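Side-chain contacts in methyl transferase from Methanosarcina acetivorans (Methanosarcina acetivorans, PDB 6MRO), which probably transfers methyl groups from S-adenosylmethionine to an acceptor, and binds S-adenosylhomocysteine and calcium ions: residues L37-G42 against S106-V111; E157-F162 against F166-I171. The protein carries 1 engineered substitution. All blocks are in the same frame, centred on the assembly; numbering follows the deposited sequence.

Contact 1 (37-42 with 106-111) builds part of the S-adenosylhomocysteine pocket at the C-terminal edge of the parallel strands, near the middle of the chain. Contact 2 (157-162 with 166-171) packs a later helix on an edge strand of the same mixed sheet, and one end of that helix carries a calcium ligand, Glu157. The centres of the two contacts lie about 17 Å apart. They nevertheless touch: Phe109 CD1 is 3.6 Å from Phe162 CZ, and Phe109 CE1 is 3.8 Å from Thr161 CG2. Phe109 therefore joins the pocket loop to the helix, although the side chain of Phe162 remains about 13 Å from the ligand.

Contact 1 of 2, residues L37-G42 against S106-V111; sequences LDIGCG and SGLFHV. With SAH (S-adenosyl-L-homocysteine), chain B.
Ser106 and Asp38 are bridged by water 1, which accepts a hydrogen bond from Ser106 N and lies 2.7 Å from Asp38 OD1; Ile39 O lies as close to this water. Ser106 also holds the amino acid end of S-adenosylhomocysteine. Its OG, turned anti to the backbone N (chi1 176°), donates to the ligand's carboxylate O at 3.0 Å, while its carbonyl O accepts from the ligand amino N. Gly40 O takes a second bond from that amino N at 2.7 Å, and the ligand's ammonium end is thus gripped by backbone carbonyls from both segments. Gly107 makes the turn with a positive phi and brings its O near C5' of the ligand.

This is the cofactor site of a Rossmann-like methyltransferase: strand 35-39 runs into a glycine-rich loop, and the loop after strand 100-106 faces it. Asp61, on the next strand, also binds the ligand and accepts a hydrogen bond from Gly42 N. Leu108 carries the direct packing. Its two methyls divide the work: CD2 sits 3.7 Å from Ile39 CB, where the two side chains cross at about a right angle, and CD1 reaches to 3.5 Å from C8 of the adenine. Ile39 CG1 stands between its own backbone N and carbonyl carbon (chi1 52°), which keeps CG1 and CD1 beside the same leucine methyl. Cutting Leu108 back to an alanine removes both methyls and would probably leave a gap between Ile39 and the ligand, with the packing of CD1 on C8 and the ribose O4' lost. Gly40 has no room for a side chain, since a CB would crowd Leu108 CB and clash with O4'. Farther along, Val111 CG2 touches C8 at 4.0 Å.

Contact 2 of 2, residues E157-F162 against F166-I171; sequences EIESTF and FNIIYI. With CA (calcium ion), chain D.
Phe162 O and Phe166 N, joined by a hydrogen bond of 2.8 Å that is bent at the hydrogen (131°), tie the C-terminal end of helix 155-162 to the start of strand 167-177. The short axes of helix 157-162 and strand 167-171 then run roughly antiparallel, at 149°, with a closest approach of 9.3 Å. The fold is that of a Rossmann-like methyltransferase, strand order 3-2-1-4-5-7-6: antiparallel strand 184-193 sits between 132-139 and strand 167-177, which forms one edge of the sheet. There a classic beta bulge puts Ile169 and Tyr170 together opposite Ser191.

Next to the turn, the two phenylalanine side chains extend alongside each other in the same sense. The edge of Phe162 turns to the face of Phe166 in an offset edge-to-face pair, with centroids 6.0 Å apart and planes at 68°. Phe162 CD2 makes the touch, 4.0 Å from Phe166 CD1. Tyr134 of the sheet also meets the Phe162 ring.

Farther from the turn, isoleucines fill the space between helix and strand. Ile158 and Ile171 run alongside each other in opposite senses; Ile158 CG2, anti to its own backbone N, is turned to Ile171 CD1 at 3.6 Å. Glu159 CG packs beside Ile171 CD1, and its CA is 3.7 Å from Ile168 CD1; the Glu159 and Ile168 side chains cross at about a right angle.

Glu157 O accepts from Thr161 N and Thr161 OG1, which reach it from opposite faces of the carbonyl plane. Asp141, Glu146, the carbonyl O of Arg152 and waters 2 and 3 bind the calcium ion together with the bidentate Glu157 carboxylate, OE1 at 2.6 Å and OE2 at 2.8 Å.

Contact 1 of 2, residues L37-G42 against S106-V111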
loop_
_atom_site.group_PDB
_atom_site.type_symbol
_atom_site.label_atom_id
_atom_site.label_comp_id
_atom_site.label_asym_id
_atom_site.label_seq_id
_atom_site.Cartn_x
_atom_site.Cartn_y
_atom_site.Cartn_z
ATOM N N LEU A 37 -4.045 7.777 2.971
ATOM C CA LEU A 37 -2.686 7.801 2.434
ATOM C C LEU A 37 -2.366 6.474 1.750
ATOM O O LEU A 37 -2.506 5.410 2.355
ATOM C CB LEU A 37 -1.683 8.062 3.558
ATOM C CG LEU A 37 -0.199 7.982 3.192
ATOM C CD1 LEU A 37 0.213 9.200 2.374
ATOM C CD2 LEU A 37 0.615 7.959 4.473
ATOM N N ASP A 38 -1.913 6.535 0.509
ATOM C CA ASP A 38 -1.452 5.347 -0.206
ATOM C C ASP A 38 0.071 5.401 -0.179
ATOM O O ASP A 38 0.669 6.244 -0.849
ATOM C CB ASP A 38 -2.000 5.321 -1.639
ATOM C CG ASP A 38 -1.581 4.066 -2.417
ATOM O OD1 ASP A 38 -0.631 3.386 -1.999
ATOM O OD2 ASP A 38 -2.199 3.762 -3.466
ATOM N N ILE A 39 0.702 4.535 0.633
ATOM C CA ILE A 39 2.156 4.558 0.790
ATOM C C ILE A 39 2.780 3.688 -0.297
ATOM O O ILE A 39 2.358 2.546 -0.518
ATOM C CB ILE A 39 2.573 4.110 2.210
ATOM C CG1 ILE A 39 1.961 2.773 2.603
ATOM C CG2 ILE A 39 2.173 5.155 3.251
ATOM C CD1 ILE A 39 2.485 2.252 3.983
ATOM N N GLY A 40 3.763 4.241 -1.006
ATOM C CA GLY A 40 4.314 3.557 -2.164
ATOM C C GLY A 40 3.271 3.429 -3.257
ATOM O O GLY A 40 3.040 2.336 -3.775
ATOM N N CYS A 41 2.646 4.550 -3.616
ATOM C CA CYS A 41 1.445 4.528 -4.434
ATOM C C CYS A 41 1.705 4.222 -5.908
ATOM O O CYS A 41 0.737 3.998 -6.645
ATOM C CB CYS A 41 0.713 5.860 -4.320
ATOM S SG CYS A 41 1.699 7.260 -4.963
ATOM N N GLY A 42 2.952 4.238 -6.359
ATOM C CA GLY A 42 3.190 3.939 -7.765
ATOM C C GLY A 42 2.459 4.903 -8.679
ATOM O O GLY A 42 2.348 6.101 -8.396
ATOM N N SER A 106 -0.137 -1.290 -1.042
ATOM C CA SER A 106 -0.349 -2.260 -2.118
ATOM C C SER A 106 1.040 -2.625 -2.632
ATOM O O SER A 106 1.540 -2.023 -3.582
ATOM C CB SER A 106 -1.251 -1.665 -3.241
ATOM O OG SER A 106 -1.407 -2.548 -4.357
ATOM N N GLY A 107 1.677 -3.598 -1.977
ATOM C CA GLY A 107 3.002 -4.030 -2.381
ATOM C C GLY A 107 4.193 -3.265 -1.823
ATOM O O GLY A 107 5.336 -3.571 -2.219
ATOM N N LEU A 108 3.994 -2.291 -0.928
ATOM C CA LEU A 108 5.160 -1.608 -0.357
ATOM C C LEU A 108 5.797 -2.434 0.758
ATOM O O LEU A 108 7.011 -2.674 0.748
ATOM C CB LEU A 108 4.779 -0.218 0.160
ATOM C CG LEU A 108 5.913 0.531 0.892
ATOM C CD1 LEU A 108 7.176 0.676 -0.009
ATOM C CD2 LEU A 108 5.471 1.918 1.424
ATOM N N PHE A 109 4.994 -2.870 1.732
ATOM C CA PHE A 109 5.520 -3.723 2.794
ATOM C C PHE A 109 6.356 -4.844 2.203
ATOM O O PHE A 109 7.431 -5.166 2.721
ATOM C CB PHE A 109 4.387 -4.304 3.636
ATOM C CG PHE A 109 4.852 -5.337 4.628
ATOM C CD1 PHE A 109 5.594 -4.965 5.738
ATOM C CD2 PHE A 109 4.573 -6.679 4.428
ATOM C CE1 PHE A 109 6.037 -5.918 6.658
ATOM C CE2 PHE A 109 5.009 -7.642 5.338
ATOM C CZ PHE A 109 5.740 -7.264 6.448
ATOM N N HIS A 110 5.898 -5.389 1.068
ATOM C CA HIS A 110 6.582 -6.472 0.370
ATOM C C HIS A 110 8.035 -6.133 0.059
ATOM O O HIS A 110 8.893 -7.018 0.076
ATOM C CB HIS A 110 5.802 -6.794 -0.918
ATOM C CG HIS A 110 6.478 -7.772 -1.828
ATOM N ND1 HIS A 110 6.576 -9.118 -1.539
ATOM C CD2 HIS A 110 7.060 -7.605 -3.041
ATOM C CE1 HIS A 110 7.207 -9.734 -2.524
ATOM N NE2 HIS A 110 7.509 -8.839 -3.451
ATOM N N VAL A 111 8.342 -4.862 -0.221
ATOM C CA VAL A 111 9.699 -4.506 -0.625
ATOM C C VAL A 111 10.516 -3.886 0.494
ATOM O O VAL A 111 11.739 -3.762 0.344
ATOM C CB VAL A 111 9.705 -3.570 -1.856
ATOM C CG1 VAL A 111 8.986 -4.223 -3.016
ATOM C CG2 VAL A 111 9.093 -2.220 -1.526
HETATM N N SAH B . 1.271 0.575 -4.866
HETATM C CA SAH B . 1.651 0.583 -6.291
HETATM C CB SAH B . 3.144 0.322 -6.448
HETATM C CG SAH B . 3.629 -0.927 -5.714
HETATM S SD SAH B . 5.355 -1.343 -6.055
HETATM C C SAH B . 0.867 -0.443 -7.094
HETATM O O SAH B . 0.128 -1.261 -6.525
HETATM O OXT SAH B . 0.978 -0.470 -8.329
HETATM C "C5'" SAH B . 6.070 -0.605 -4.553
HETATM C "C4'" SAH B . 6.220 0.915 -4.647
HETATM O "O4'" SAH B . 6.794 1.396 -3.438
HETATM C "C3'" SAH B . 7.097 1.414 -5.793
HETATM O "O3'" SAH B . 6.336 2.348 -6.543
HETATM C "C2'" SAH B . 8.294 2.039 -5.089
HETATM O "O2'" SAH B . 8.864 3.155 -5.757
HETATM C "C1'" SAH B . 7.704 2.432 -3.744
HETATM N N9 SAH B . 8.658 2.526 -2.633
HETATM C C8 SAH B . 9.638 1.628 -2.270
HETATM N N7 SAH B . 10.240 2.088 -1.159
HETATM C C5 SAH B . 9.644 3.251 -0.799
HETATM C C6 SAH B . 9.861 4.146 0.245
HETATM N N6 SAH B . 10.816 3.925 1.139
HETATM N N1 SAH B . 9.077 5.265 0.339
HETATM C C2 SAH B . 8.077 5.505 -0.585
HETATM N N3 SAH B . 7.868 4.631 -1.629
HETATM C C4 SAH B . 8.638 3.519 -1.713
HETATM O O HOH W 1 0.675 1.069 -2.070
#

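Contact 2 of 2, residues E157-F162 against F166-I171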
loop_
_atom_site.group_PDB
_atom_site.type_symbol
_atom_site.label_atom_id
_atom_site.label_comp_id
_atom_site.label_asym_id
_atom_site.label_seq_id
_atom_site.Cartn_x
_atom_site.Cartn_y
_atom_site.Cartn_z
ATOM N N GLU A 157 4.684 -14.001 10.051
ATOM C CA GLU A 157 5.520 -12.831 9.811
ATOM C C GLU A 157 4.702 -11.546 9.880
ATOM O O GLU A 157 5.146 -10.556 10.472
ATOM C CB GLU A 157 6.226 -12.963 8.452
ATOM C CG GLU A 157 7.195 -14.146 8.410
ATOM C CD GLU A 157 7.535 -14.624 6.992
ATOM O OE1 GLU A 157 8.511 -15.393 6.841
ATOM O OE2 GLU A 157 6.830 -14.238 6.046
ATOM N N ILE A 158 3.487 -11.563 9.329
ATOM C CA ILE A 158 2.622 -10.386 9.381
ATOM C C ILE A 158 2.232 -10.079 10.821
ATOM O O ILE A 158 2.336 -8.933 11.287
ATOM C CB ILE A 158 1.388 -10.596 8.484
ATOM C CG1 ILE A 158 1.818 -10.611 7.012
ATOM C CG2 ILE A 158 0.341 -9.491 8.701
ATOM C CD1 ILE A 158 0.716 -11.009 6.055
ATOM N N GLU A 159 1.850 -11.125 11.547
ATOM C CA GLU A 159 1.448 -10.989 12.941
ATOM C C GLU A 159 2.601 -10.475 13.794
ATOM O O GLU A 159 2.420 -9.582 14.622
ATOM C CB GLU A 159 0.948 -12.327 13.486
ATOM C CG GLU A 159 -0.450 -12.703 13.024
ATOM C CD GLU A 159 -0.943 -13.995 13.648
ATOM O OE1 GLU A 159 -1.396 -13.959 14.812
ATOM O OE2 GLU A 159 -0.876 -15.045 12.976
ATOM N N SER A 160 3.789 -11.033 13.581
ATOM C CA SER A 160 4.965 -10.619 14.340
ATOM C C SER A 160 5.332 -9.164 14.060
ATOM O O SER A 160 5.754 -8.437 14.968
ATOM C CB SER A 160 6.144 -11.525 14.011
ATOM O OG SER A 160 7.271 -11.131 14.765
ATOM N N THR A 161 5.156 -8.726 12.813
ATOM C CA THR A 161 5.539 -7.374 12.411
ATOM C C THR A 161 4.553 -6.325 12.907
ATOM O O THR A 161 4.964 -5.269 13.404
ATOM C CB THR A 161 5.646 -7.302 10.887
ATOM O OG1 THR A 161 6.661 -8.206 10.435
ATOM C CG2 THR A 161 5.974 -5.894 10.440
ATOM N N PHE A 162 3.250 -6.575 12.775
ATOM C CA PHE A 162 2.275 -5.510 13.002
ATOM C C PHE A 162 1.534 -5.598 14.335
ATOM O O PHE A 162 0.924 -4.602 14.743
ATOM C CB PHE A 162 1.275 -5.470 11.839
ATOM C CG PHE A 162 1.900 -5.020 10.547
ATOM C CD1 PHE A 162 2.220 -5.934 9.551
ATOM C CD2 PHE A 162 2.203 -3.688 10.349
ATOM C CE1 PHE A 162 2.824 -5.512 8.375
ATOM C CE2 PHE A 162 2.809 -3.262 9.171
ATOM C CZ PHE A 162 3.110 -4.173 8.188
ATOM N N PHE A 166 -0.211 -2.503 16.296
ATOM C CA PHE A 166 -1.540 -2.516 15.696
ATOM C C PHE A 166 -2.382 -3.644 16.263
ATOM O O PHE A 166 -1.864 -4.671 16.721
ATOM C CB PHE A 166 -1.480 -2.685 14.175
ATOM C CG PHE A 166 -0.774 -1.565 13.467
ATOM C CD1 PHE A 166 0.603 -1.575 13.335
ATOM C CD2 PHE A 166 -1.487 -0.492 12.950
ATOM C CE1 PHE A 166 1.258 -0.536 12.699
ATOM C CE2 PHE A 166 -0.834 0.541 12.314
ATOM C CZ PHE A 166 0.532 0.514 12.175
ATOM N N ASN A 167 -3.694 -3.450 16.208
ATOM C CA ASN A 167 -4.631 -4.527 16.480
ATOM C C ASN A 167 -4.998 -5.164 15.146
ATOM O O ASN A 167 -5.479 -4.485 14.231
ATOM C CB ASN A 167 -5.865 -4.017 17.218
ATOM C CG ASN A 167 -5.532 -3.505 18.601
ATOM O OD1 ASN A 167 -4.765 -4.126 19.342
ATOM N ND2 ASN A 167 -6.091 -2.359 18.950
ATOM N N ILE A 168 -4.729 -6.450 15.023
ATOM C CA ILE A 168 -4.949 -7.148 13.767
ATOM C C ILE A 168 -6.402 -7.594 13.744
ATOM O O ILE A 168 -6.870 -8.259 14.681
ATOM C CB ILE A 168 -3.980 -8.326 13.622
ATOM C CG1 ILE A 168 -2.551 -7.780 13.558
ATOM C CG2 ILE A 168 -4.304 -9.129 12.368
ATOM C CD1 ILE A 168 -1.488 -8.833 13.519
ATOM N N ILE A 169 -7.131 -7.188 12.711
ATOM C CA ILE A 169 -8.527 -7.585 12.580
ATOM C C ILE A 169 -8.642 -8.909 11.842
ATOM O O ILE A 169 -9.277 -9.853 12.328
ATOM C CB ILE A 169 -9.341 -6.470 11.888
ATOM C CG1 ILE A 169 -9.122 -5.122 12.594
ATOM C CG2 ILE A 169 -10.820 -6.834 11.854
ATOM C CD1 ILE A 169 -9.568 -5.083 14.032
ATOM N N TYR A 170 -7.978 -9.007 10.693
ATOM C CA TYR A 170 -7.900 -10.256 9.957
ATOM C C TYR A 170 -6.680 -10.238 9.049
ATOM O O TYR A 170 -6.133 -9.177 8.728
ATOM C CB TYR A 170 -9.172 -10.516 9.141
ATOM C CG TYR A 170 -9.529 -9.488 8.073
ATOM C CD1 TYR A 170 -8.785 -9.368 6.887
ATOM C CD2 TYR A 170 -10.655 -8.690 8.220
ATOM C CE1 TYR A 170 -9.140 -8.455 5.914
ATOM C CE2 TYR A 170 -11.016 -7.766 7.252
ATOM C CZ TYR A 170 -10.255 -7.650 6.105
ATOM O OH TYR A 170 -10.621 -6.743 5.143
ATOM N N ILE A 171 -6.253 -11.435 8.659
ATOM C CA ILE A 171 -5.369 -11.647 7.514
ATOM C C ILE A 171 -6.093 -12.634 6.604
ATOM O O ILE A 171 -6.248 -13.813 6.958
ATOM C CB ILE A 171 -3.992 -12.181 7.934
ATOM C CG1 ILE A 171 -3.360 -11.274 8.999
ATOM C CG2 ILE A 171 -3.081 -12.312 6.718
ATOM C CD1 ILE A 171 -2.148 -11.875 9.690
HETATM CA CA CA D . 8.568 -15.408 4.200
HETATM O O HOH W 2 9.588 -15.844 2.101
HETATM O O HOH W 3 9.547 -13.147 4.180
#